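Local coordinates for regulatory protein SdiA (Escherichia coli, PDB 4LFU) that acts as a LuxR-type quorum-sensing receptor and transcription factor, binding acyl-homoserine-lactone-type autoinducers from other bacteria and activating transcription of the ftsQAZ cell-division genes, at residues Met178-Arg189 against Val230-Ile240; Ser43-Pro51 against Asp170-Met178. All coordinates share one frame; numbering follows the deposited sequence.

Interaction 1 (Met178-Arg189 against Val230-Ile240); sequences MNFSKREKEILR and VACYAAATGLI
Helices 182-189 and 230-237 come closest in backbone at Leu188 and Ala231, whose CA atoms are 5.8 Å apart. The helix axes cross at close to a right angle, 98°, and approach to 10.3 Å. Both helices belong to the LuxR-type helix-turn-helix domain, where the first and last helices pack on each other. Leu188 points its two methyls at the last helix. CD1 lies against Val230 CG1 and the backbone of Ala231, while CD2 presses on Ala234 CB. Leu239, just past the helix end, meets the loop before helix 182-189. Its CG is anti to the backbone N (chi1 162°), which swings the side chain toward residues 178-180. Leu239 CD1 comes 3.4 Å from Met178 O and also touches Lys185 NZ. Leu239 CD2 touches both Phe180 CD2, at 3.5 Å, and Met178 CB. Met178 CB lies over the centre of the Phe180 ring, 3.8 Å above its plane. Ser181 and Glu184 form a capping box at the start of helix 182-189, and Lys221 is salt-bridged to Glu184. The Tyr233 hydroxyl is hydrogen-bonded to Glu193 of the second subunit. The extended Met178 chain carries CE to 3.4 Å from Tyr233 CB, at the edge of the tyrosine ring.

Interaction 2 (Ser43-Pro51 against Asp170-Met178); sequences SLCVRHPVP and DEIVMTPEM
Ile172, His48 and Val46 make up the middle of this contact between the end of a strand and the linker that leads to the DNA-binding domain. Ile172 has CG1 anti to the backbone N (chi1 -157°), and the extended chain slants toward the strand. Ile172 CD1 reaches Leu44 O at 3.6 Å, and Ile172 CG1 lies 4.1 Å from Val46 CG2. The same Val46 methyl touches Val173 CG1. Val46 CB also rests 3.3 Å from Ile172 O. His48 turns its ring edge to the linker backbone, with Met174 O in the ring plane, 3.4 Å from His48 NE2. The other ring nitrogen, ND1, gives a weak hydrogen bond to Val46 O, a slight link from this loop residue back to the end of the strand. Further along, Thr175 CG2 meets Pro49 CD at 3.5 Å, and Pro176 CD meets Val50 CG2. Asp170 forms an Asx turn, Ile172 N donating to OD1 with an N-H...O angle of 169°, and Asp170 O accepts from Val173 N and Met174 N. Strand 41-47 pairs with strands 57-61 and 130-137 of the sheet. Leu162 of helix 147-167 covers Val46 and Val173, and Ala58 of strand 57-61 touches both His48 and Ile172.

In the fold
The two contacts follow one another along the chain and share Met178. It is the last residue of segment 170-178, takes no real part in interaction 2, and is a main side chain of interaction 1. Interaction 1 is helix packing inside the DNA-binding domain, far from the centre of the chain, and none of its touching residues is exposed. Interaction 2 lies near that centre and joins the autoinducer-binding domain to the linker; its edge includes exposed linker residues such as Pro176. The first is mainly apolar side chains against each other, whereas in the second methyls and a histidine ring also meet backbone carbonyls. They touch where Tyr233 packs on Val50 and Pro51, and Thr237 on Pro49 and Thr175.

Interaction 1 (Met178-Arg189 against Val230-Ile240)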
loop_
_atom_site.group_PDB
_atom_site.type_symbol
_atom_site.label_atom_id
_atom_site.label_comp_id
_atom_site.label_asym_id
_atom_site.label_seq_id
_atom_site.Cartn_x
_atom_site.Cartn_y
_atom_site.Cartn_z
ATOM N N MET A 178 18.053 -3.998 -0.431
ATOM C CA MET A 178 18.263 -5.406 -0.752
ATOM C C MET A 178 18.481 -5.504 -2.249
ATOM O O MET A 178 17.539 -5.773 -3.016
ATOM C CB MET A 178 17.081 -6.298 -0.318
ATOM C CG MET A 178 16.395 -5.869 0.976
ATOM S SD MET A 178 15.321 -7.100 1.769
ATOM C CE MET A 178 14.690 -5.989 3.012
ATOM N N ASN A 179 19.723 -5.244 -2.666
ATOM C CA ASN A 179 20.076 -5.347 -4.075
ATOM C C ASN A 179 20.348 -6.806 -4.390
ATOM O O ASN A 179 21.464 -7.277 -4.249
ATOM C CB ASN A 179 21.298 -4.482 -4.409
ATOM C CG ASN A 179 21.041 -3.001 -4.199
ATOM O OD1 ASN A 179 20.029 -2.443 -4.668
ATOM N ND2 ASN A 179 21.958 -2.344 -3.482
ATOM N N PHE A 180 19.310 -7.526 -4.768
ATOM C CA PHE A 180 19.429 -8.958 -4.965
ATOM C C PHE A 180 19.323 -9.239 -6.444
ATOM O O PHE A 180 18.613 -8.543 -7.161
ATOM C CB PHE A 180 18.353 -9.760 -4.200
ATOM C CG PHE A 180 18.490 -9.725 -2.686
ATOM C CD1 PHE A 180 19.655 -9.268 -2.059
ATOM C CD2 PHE A 180 17.445 -10.180 -1.886
ATOM C CE1 PHE A 180 19.765 -9.237 -0.657
ATOM C CE2 PHE A 180 17.555 -10.163 -0.485
ATOM C CZ PHE A 180 18.718 -9.696 0.120
ATOM N N SER A 181 20.046 -10.269 -6.876
ATOM C CA SER A 181 20.042 -10.720 -8.256
ATOM C C SER A 181 18.729 -11.399 -8.505
ATOM O O SER A 181 18.046 -11.804 -7.561
ATOM C CB SER A 181 21.177 -11.731 -8.477
ATOM O OG SER A 181 20.868 -12.994 -7.871
ATOM N N LYS A 182 18.390 -11.542 -9.783
ATOM C CA LYS A 182 17.214 -12.289 -10.212
ATOM C C LYS A 182 17.169 -13.687 -9.596
ATOM O O LYS A 182 16.124 -14.123 -9.128
ATOM C CB LYS A 182 17.199 -12.432 -11.737
ATOM C CG LYS A 182 16.616 -11.260 -12.503
ATOM C CD LYS A 182 16.206 -11.686 -13.940
ATOM C CE LYS A 182 15.225 -12.900 -13.949
ATOM N NZ LYS A 182 13.861 -12.635 -13.313
ATOM N N ARG A 183 18.297 -14.393 -9.644
ATOM C CA ARG A 183 18.390 -15.758 -9.117
ATOM C C ARG A 183 18.236 -15.800 -7.597
ATOM O O ARG A 183 17.593 -16.694 -7.069
ATOM C CB ARG A 183 19.724 -16.392 -9.514
ATOM C CG ARG A 183 19.948 -17.789 -8.962
ATOM C CD ARG A 183 18.907 -18.727 -9.488
ATOM N NE ARG A 183 19.501 -19.972 -9.946
ATOM C CZ ARG A 183 18.925 -20.809 -10.803
ATOM N NH1 ARG A 183 17.727 -20.538 -11.303
ATOM N NH2 ARG A 183 19.565 -21.917 -11.161
ATOM N N GLU A 184 18.826 -14.834 -6.899
ATOM C CA GLU A 184 18.644 -14.709 -5.449
ATOM C C GLU A 184 17.162 -14.539 -5.092
ATOM O O GLU A 184 16.643 -15.289 -4.276
ATOM C CB GLU A 184 19.517 -13.574 -4.887
ATOM C CG GLU A 184 20.985 -13.964 -4.858
ATOM C CD GLU A 184 21.949 -12.853 -4.422
ATOM O OE1 GLU A 184 23.079 -13.217 -4.034
ATOM O OE2 GLU A 184 21.612 -11.645 -4.484
ATOM N N LYS A 185 16.488 -13.576 -5.732
ATOM C CA LYS A 185 15.042 -13.342 -5.573
ATOM C C LYS A 185 14.188 -14.591 -5.862
ATOM O O LYS A 185 13.256 -14.914 -5.100
ATOM C CB LYS A 185 14.573 -12.167 -6.435
ATOM C CG LYS A 185 15.102 -10.818 -5.979
ATOM C CD LYS A 185 14.451 -9.665 -6.731
ATOM C CE LYS A 185 15.517 -8.773 -7.379
ATOM N NZ LYS A 185 15.289 -7.288 -7.216
ATOM N N GLU A 186 14.525 -15.314 -6.930
ATOM C CA GLU A 186 13.821 -16.564 -7.264
ATOM C C GLU A 186 13.911 -17.615 -6.151
ATOM O O GLU A 186 12.906 -18.184 -5.750
ATOM C CB GLU A 186 14.321 -17.124 -8.601
ATOM C CG GLU A 186 13.800 -18.528 -8.942
ATOM C CD GLU A 186 14.255 -18.988 -10.322
ATOM O OE1 GLU A 186 15.471 -18.920 -10.594
ATOM O OE2 GLU A 186 13.399 -19.402 -11.145
ATOM N N ILE A 187 15.120 -17.884 -5.674
ATOM C CA ILE A 187 15.337 -18.721 -4.487
ATOM C C ILE A 187 14.608 -18.201 -3.223
ATOM O O ILE A 187 14.058 -18.980 -2.461
ATOM C CB ILE A 187 16.861 -18.951 -4.234
ATOM C CG1 ILE A 187 17.405 -19.979 -5.254
ATOM C CG2 ILE A 187 17.145 -19.443 -2.767
ATOM C CD1 ILE A 187 18.886 -19.894 -5.504
ATOM N N LEU A 188 14.595 -16.881 -3.029
ATOM C CA LEU A 188 13.906 -16.266 -1.901
ATOM C C LEU A 188 12.414 -16.558 -1.920
ATOM O O LEU A 188 11.849 -16.960 -0.911
ATOM C CB LEU A 188 14.174 -14.769 -1.863
ATOM C CG LEU A 188 14.208 -14.226 -0.435
ATOM C CD1 LEU A 188 15.205 -15.016 0.463
ATOM C CD2 LEU A 188 14.525 -12.744 -0.502
ATOM N N ARG A 189 11.799 -16.401 -3.087
ATOM C CA ARG A 189 10.383 -16.743 -3.297
ATOM C C ARG A 189 9.985 -18.159 -2.924
ATOM O O ARG A 189 8.917 -18.368 -2.335
ATOM C CB ARG A 189 9.960 -16.440 -4.736
ATOM C CG ARG A 189 9.865 -14.939 -5.022
ATOM C CD ARG A 189 9.093 -14.668 -6.331
ATOM N NE ARG A 189 9.816 -15.189 -7.499
ATOM C CZ ARG A 189 10.806 -14.548 -8.116
ATOM N NH1 ARG A 189 11.206 -13.343 -7.697
ATOM N NH2 ARG A 189 11.384 -15.106 -9.164
ATOM N N VAL A 230 15.706 -12.830 5.964
ATOM C CA VAL A 230 15.832 -12.314 4.579
ATOM C C VAL A 230 14.510 -12.376 3.828
ATOM O O VAL A 230 14.059 -11.378 3.250
ATOM C CB VAL A 230 16.897 -13.050 3.763
ATOM C CG1 VAL A 230 17.017 -12.411 2.373
ATOM C CG2 VAL A 230 18.199 -13.014 4.481
ATOM N N ALA A 231 13.880 -13.543 3.852
ATOM C CA ALA A 231 12.594 -13.721 3.198
ATOM C C ALA A 231 11.508 -12.807 3.780
ATOM O O ALA A 231 10.715 -12.229 3.037
ATOM C CB ALA A 231 12.170 -15.196 3.265
ATOM N N CYS A 232 11.461 -12.675 5.108
ATOM C CA CYS A 232 10.433 -11.824 5.757
ATOM C C CYS A 232 10.621 -10.357 5.483
ATOM O O CYS A 232 9.659 -9.667 5.265
ATOM C CB CYS A 232 10.396 -12.051 7.262
ATOM S SG CYS A 232 9.714 -13.634 7.650
ATOM N N TYR A 233 11.865 -9.888 5.499
ATOM C CA TYR A 233 12.172 -8.503 5.132
ATOM C C TYR A 233 11.797 -8.187 3.676
ATOM O O TYR A 233 11.151 -7.163 3.390
ATOM C CB TYR A 233 13.642 -8.185 5.416
ATOM C CG TYR A 233 13.906 -7.694 6.830
ATOM C CD1 TYR A 233 13.529 -8.445 7.935
ATOM C CD2 TYR A 233 14.540 -6.467 7.056
ATOM C CE1 TYR A 233 13.786 -8.000 9.232
ATOM C CE2 TYR A 233 14.796 -6.003 8.364
ATOM C CZ TYR A 233 14.417 -6.778 9.438
ATOM O OH TYR A 233 14.678 -6.339 10.716
ATOM N N ALA A 234 12.188 -9.086 2.780
ATOM C CA ALA A 234 11.790 -9.047 1.365
ATOM C C ALA A 234 10.268 -9.058 1.136
ATOM O O ALA A 234 9.725 -8.279 0.342
ATOM C CB ALA A 234 12.412 -10.237 0.658
ATOM N N ALA A 235 9.594 -9.980 1.819
ATOM C CA ALA A 235 8.148 -10.087 1.777
ATOM C C ALA A 235 7.483 -8.796 2.306
ATOM O O ALA A 235 6.547 -8.279 1.671
ATOM C CB ALA A 235 7.707 -11.270 2.556
ATOM N N ALA A 236 7.996 -8.249 3.425
ATOM C CA ALA A 236 7.368 -7.069 4.060
ATOM C C ALA A 236 7.451 -5.792 3.229
ATOM O O ALA A 236 6.497 -5.000 3.194
ATOM C CB ALA A 236 7.939 -6.835 5.428
ATOM N N THR A 237 8.612 -5.582 2.594
ATOM C CA THR A 237 8.880 -4.368 1.840
ATOM C C THR A 237 8.452 -4.485 0.382
ATOM O O THR A 237 8.487 -3.503 -0.355
ATOM C CB THR A 237 10.368 -4.015 1.872
ATOM O OG1 THR A 237 11.104 -5.155 1.416
ATOM C CG2 THR A 237 10.812 -3.654 3.275
ATOM N N GLY A 238 8.092 -5.693 -0.035
ATOM C CA GLY A 238 7.615 -5.938 -1.383
ATOM C C GLY A 238 8.713 -6.194 -2.389
ATOM O O GLY A 238 8.463 -6.120 -3.582
ATOM N N LEU A 239 9.929 -6.487 -1.925
ATOM C CA LEU A 239 11.045 -6.786 -2.845
ATOM C C LEU A 239 10.775 -8.085 -3.609
ATOM O O LEU A 239 11.008 -8.166 -4.823
ATOM C CB LEU A 239 12.380 -6.884 -2.107
ATOM C CG LEU A 239 13.511 -7.602 -2.864
ATOM C CD1 LEU A 239 14.322 -6.635 -3.724
ATOM C CD2 LEU A 239 14.431 -8.387 -1.922
ATOM N N ILE A 240 10.289 -9.079 -2.863
ATOM C CA ILE A 240 9.811 -10.377 -3.331
ATOM C C ILE A 240 8.617 -10.233 -4.302
ATOM O O ILE A 240 7.877 -9.230 -4.316
ATOM C CB ILE A 240 9.393 -11.226 -2.069
ATOM C CG1 ILE A 240 10.390 -12.352 -1.781
ATOM C CG2 ILE A 240 7.999 -11.777 -2.207
ATOM C CD1 ILE A 240 9.971 -13.254 -0.623
#

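Interaction 2 (Ser43-Pro51 against Asp170-Met178)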
loop_
_atom_site.group_PDB
_atom_site.type_symbol
_atom_site.label_atom_id
_atom_site.label_comp_id
_atom_site.label_asym_id
_atom_site.label_seq_id
_atom_site.Cartn_x
_atom_site.Cartn_y
_atom_site.Cartn_z
ATOM N N SER A 43 3.827 18.037 10.886
ATOM C CA SER A 43 4.789 17.001 11.153
ATOM C C SER A 43 4.627 15.905 10.092
ATOM O O SER A 43 3.524 15.559 9.715
ATOM C CB SER A 43 4.636 16.447 12.575
ATOM O OG SER A 43 3.423 15.741 12.740
ATOM N N LEU A 44 5.740 15.373 9.604
ATOM C CA LEU A 44 5.693 14.284 8.652
ATOM C C LEU A 44 6.376 13.110 9.348
ATOM O O LEU A 44 7.567 13.201 9.652
ATOM C CB LEU A 44 6.424 14.698 7.367
ATOM C CG LEU A 44 5.883 14.355 5.965
ATOM C CD1 LEU A 44 7.075 13.964 5.003
ATOM C CD2 LEU A 44 4.781 13.275 5.924
ATOM N N CYS A 45 5.597 12.063 9.665
ATOM C CA CYS A 45 6.060 10.837 10.368
ATOM C C CYS A 45 5.853 9.601 9.517
ATOM O O CYS A 45 4.807 9.431 8.903
ATOM C CB CYS A 45 5.292 10.579 11.667
ATOM S SG CYS A 45 5.341 11.918 12.848
ATOM N N VAL A 46 6.846 8.718 9.539
ATOM C CA VAL A 46 6.850 7.522 8.712
ATOM C C VAL A 46 7.130 6.339 9.611
ATOM O O VAL A 46 8.221 6.263 10.182
ATOM C CB VAL A 46 7.918 7.645 7.550
ATOM C CG1 VAL A 46 7.935 6.410 6.681
ATOM C CG2 VAL A 46 7.641 8.892 6.688
ATOM N N ARG A 47 6.137 5.457 9.760
ATOM C CA ARG A 47 6.299 4.170 10.435
ATOM C C ARG A 47 6.777 3.147 9.397
ATOM O O ARG A 47 6.031 2.751 8.502
ATOM C CB ARG A 47 4.979 3.648 11.121
ATOM C CG ARG A 47 4.003 4.724 11.693
ATOM C CD ARG A 47 2.876 4.164 12.670
ATOM N NE ARG A 47 3.507 3.727 13.919
ATOM C CZ ARG A 47 3.038 3.905 15.155
ATOM N NH1 ARG A 47 1.881 4.519 15.379
ATOM N NH2 ARG A 47 3.752 3.454 16.183
ATOM N N HIS A 48 8.038 2.754 9.524
ATOM C CA HIS A 48 8.646 1.776 8.638
ATOM C C HIS A 48 8.114 0.363 8.900
ATOM O O HIS A 48 7.748 0.035 10.031
ATOM C CB HIS A 48 10.164 1.825 8.777
ATOM C CG HIS A 48 10.776 3.051 8.173
ATOM N ND1 HIS A 48 10.476 4.327 8.610
ATOM C CD2 HIS A 48 11.679 3.199 7.175
ATOM C CE1 HIS A 48 11.164 5.205 7.904
ATOM N NE2 HIS A 48 11.903 4.547 7.029
ATOM N N PRO A 49 8.053 -0.475 7.849
ATOM C CA PRO A 49 7.557 -1.833 8.021
ATOM C C PRO A 49 8.512 -2.704 8.856
ATOM O O PRO A 49 8.085 -3.702 9.420
ATOM C CB PRO A 49 7.480 -2.348 6.589
ATOM C CG PRO A 49 8.569 -1.641 5.904
ATOM C CD PRO A 49 8.467 -0.228 6.459
ATOM N N VAL A 50 9.791 -2.331 8.920
ATOM C CA VAL A 50 10.839 -3.123 9.597
ATOM C C VAL A 50 11.728 -2.176 10.397
ATOM O O VAL A 50 11.844 -1.002 10.029
ATOM C CB VAL A 50 11.731 -3.914 8.579
ATOM C CG1 VAL A 50 10.939 -5.004 7.876
ATOM C CG2 VAL A 50 12.344 -2.997 7.563
ATOM N N PRO A 51 12.364 -2.665 11.491
ATOM C CA PRO A 51 12.303 -4.020 12.094
ATOM C C PRO A 51 10.899 -4.345 12.635
ATOM O O PRO A 51 10.185 -3.425 13.065
ATOM C CB PRO A 51 13.322 -3.950 13.244
ATOM C CG PRO A 51 14.173 -2.774 12.947
ATOM C CD PRO A 51 13.266 -1.785 12.252
ATOM N N ASP A 170 15.678 9.675 0.528
ATOM C CA ASP A 170 15.703 10.174 1.909
ATOM C C ASP A 170 15.481 9.120 3.011
ATOM O O ASP A 170 14.677 8.192 2.857
ATOM C CB ASP A 170 14.735 11.333 2.084
ATOM C CG ASP A 170 15.158 12.254 3.211
ATOM O OD1 ASP A 170 14.832 11.970 4.382
ATOM O OD2 ASP A 170 15.846 13.253 2.923
ATOM N N GLU A 171 16.222 9.298 4.106
ATOM C CA GLU A 171 16.287 8.385 5.249
ATOM C C GLU A 171 14.930 8.263 5.964
ATOM O O GLU A 171 14.639 7.244 6.608
ATOM C CB GLU A 171 17.346 8.893 6.246
ATOM C CG GLU A 171 17.107 10.385 6.595
ATOM C CD GLU A 171 18.033 10.973 7.655
ATOM O OE1 GLU A 171 17.947 12.207 7.855
ATOM O OE2 GLU A 171 18.826 10.233 8.293
ATOM N N ILE A 172 14.121 9.316 5.849
ATOM C CA ILE A 172 12.814 9.370 6.474
ATOM C C ILE A 172 11.903 8.267 5.921
ATOM O O ILE A 172 11.133 7.673 6.684
ATOM C CB ILE A 172 12.164 10.788 6.384
ATOM C CG1 ILE A 172 11.122 10.962 7.500
ATOM C CG2 ILE A 172 11.629 11.097 4.958
ATOM C CD1 ILE A 172 10.217 12.189 7.390
ATOM N N VAL A 173 12.030 7.972 4.624
ATOM C CA VAL A 173 11.144 7.028 3.942
ATOM C C VAL A 173 11.765 5.703 3.461
ATOM O O VAL A 173 11.026 4.766 3.152
ATOM C CB VAL A 173 10.428 7.674 2.726
ATOM C CG1 VAL A 173 9.244 8.449 3.157
ATOM C CG2 VAL A 173 11.381 8.550 1.917
ATOM N N MET A 174 13.090 5.621 3.369
ATOM C CA MET A 174 13.744 4.424 2.801
ATOM C C MET A 174 13.909 3.245 3.772
ATOM O O MET A 174 14.345 3.412 4.917
ATOM C CB MET A 174 15.109 4.741 2.145
ATOM C CG MET A 174 15.103 5.736 0.984
ATOM S SD MET A 174 13.810 5.631 -0.277
ATOM C CE MET A 174 14.262 4.137 -1.180
ATOM N N THR A 175 13.579 2.053 3.266
ATOM C CA THR A 175 13.716 0.790 4.002
ATOM C C THR A 175 15.094 0.191 3.660
ATOM O O THR A 175 15.731 0.675 2.733
ATOM C CB THR A 175 12.534 -0.178 3.680
ATOM O OG1 THR A 175 12.291 -0.212 2.259
ATOM C CG2 THR A 175 11.275 0.299 4.363
ATOM N N PRO A 176 15.580 -0.820 4.433
ATOM C CA PRO A 176 16.895 -1.409 4.140
ATOM C C PRO A 176 17.019 -1.852 2.681
ATOM O O PRO A 176 16.071 -2.414 2.108
ATOM C CB PRO A 176 16.940 -2.633 5.060
ATOM C CG PRO A 176 16.092 -2.260 6.202
ATOM C CD PRO A 176 14.960 -1.477 5.602
ATOM N N GLU A 177 18.179 -1.569 2.090
ATOM C CA GLU A 177 18.441 -1.894 0.698
ATOM C C GLU A 177 18.698 -3.387 0.559
ATOM O O GLU A 177 19.425 -3.974 1.367
ATOM C CB GLU A 177 19.651 -1.116 0.214
ATOM C CG GLU A 177 19.679 -0.874 -1.279
ATOM C CD GLU A 177 21.055 -0.415 -1.755
ATOM O OE1 GLU A 177 22.042 -0.609 -0.993
ATOM O OE2 GLU A 177 21.143 0.119 -2.893
ATOM N N MET A 178 18.053 -3.998 -0.431
ATOM C CA MET A 178 18.263 -5.406 -0.752
ATOM C C MET A 178 18.481 -5.504 -2.249
ATOM O O MET A 178 17.539 -5.773 -3.016
ATOM C CB MET A 178 17.081 -6.298 -0.318
ATOM C CG MET A 178 16.395 -5.869 0.976
ATOM S SD MET A 178 15.321 -7.100 1.769
ATOM C CE MET A 178 14.690 -5.989 3.012
#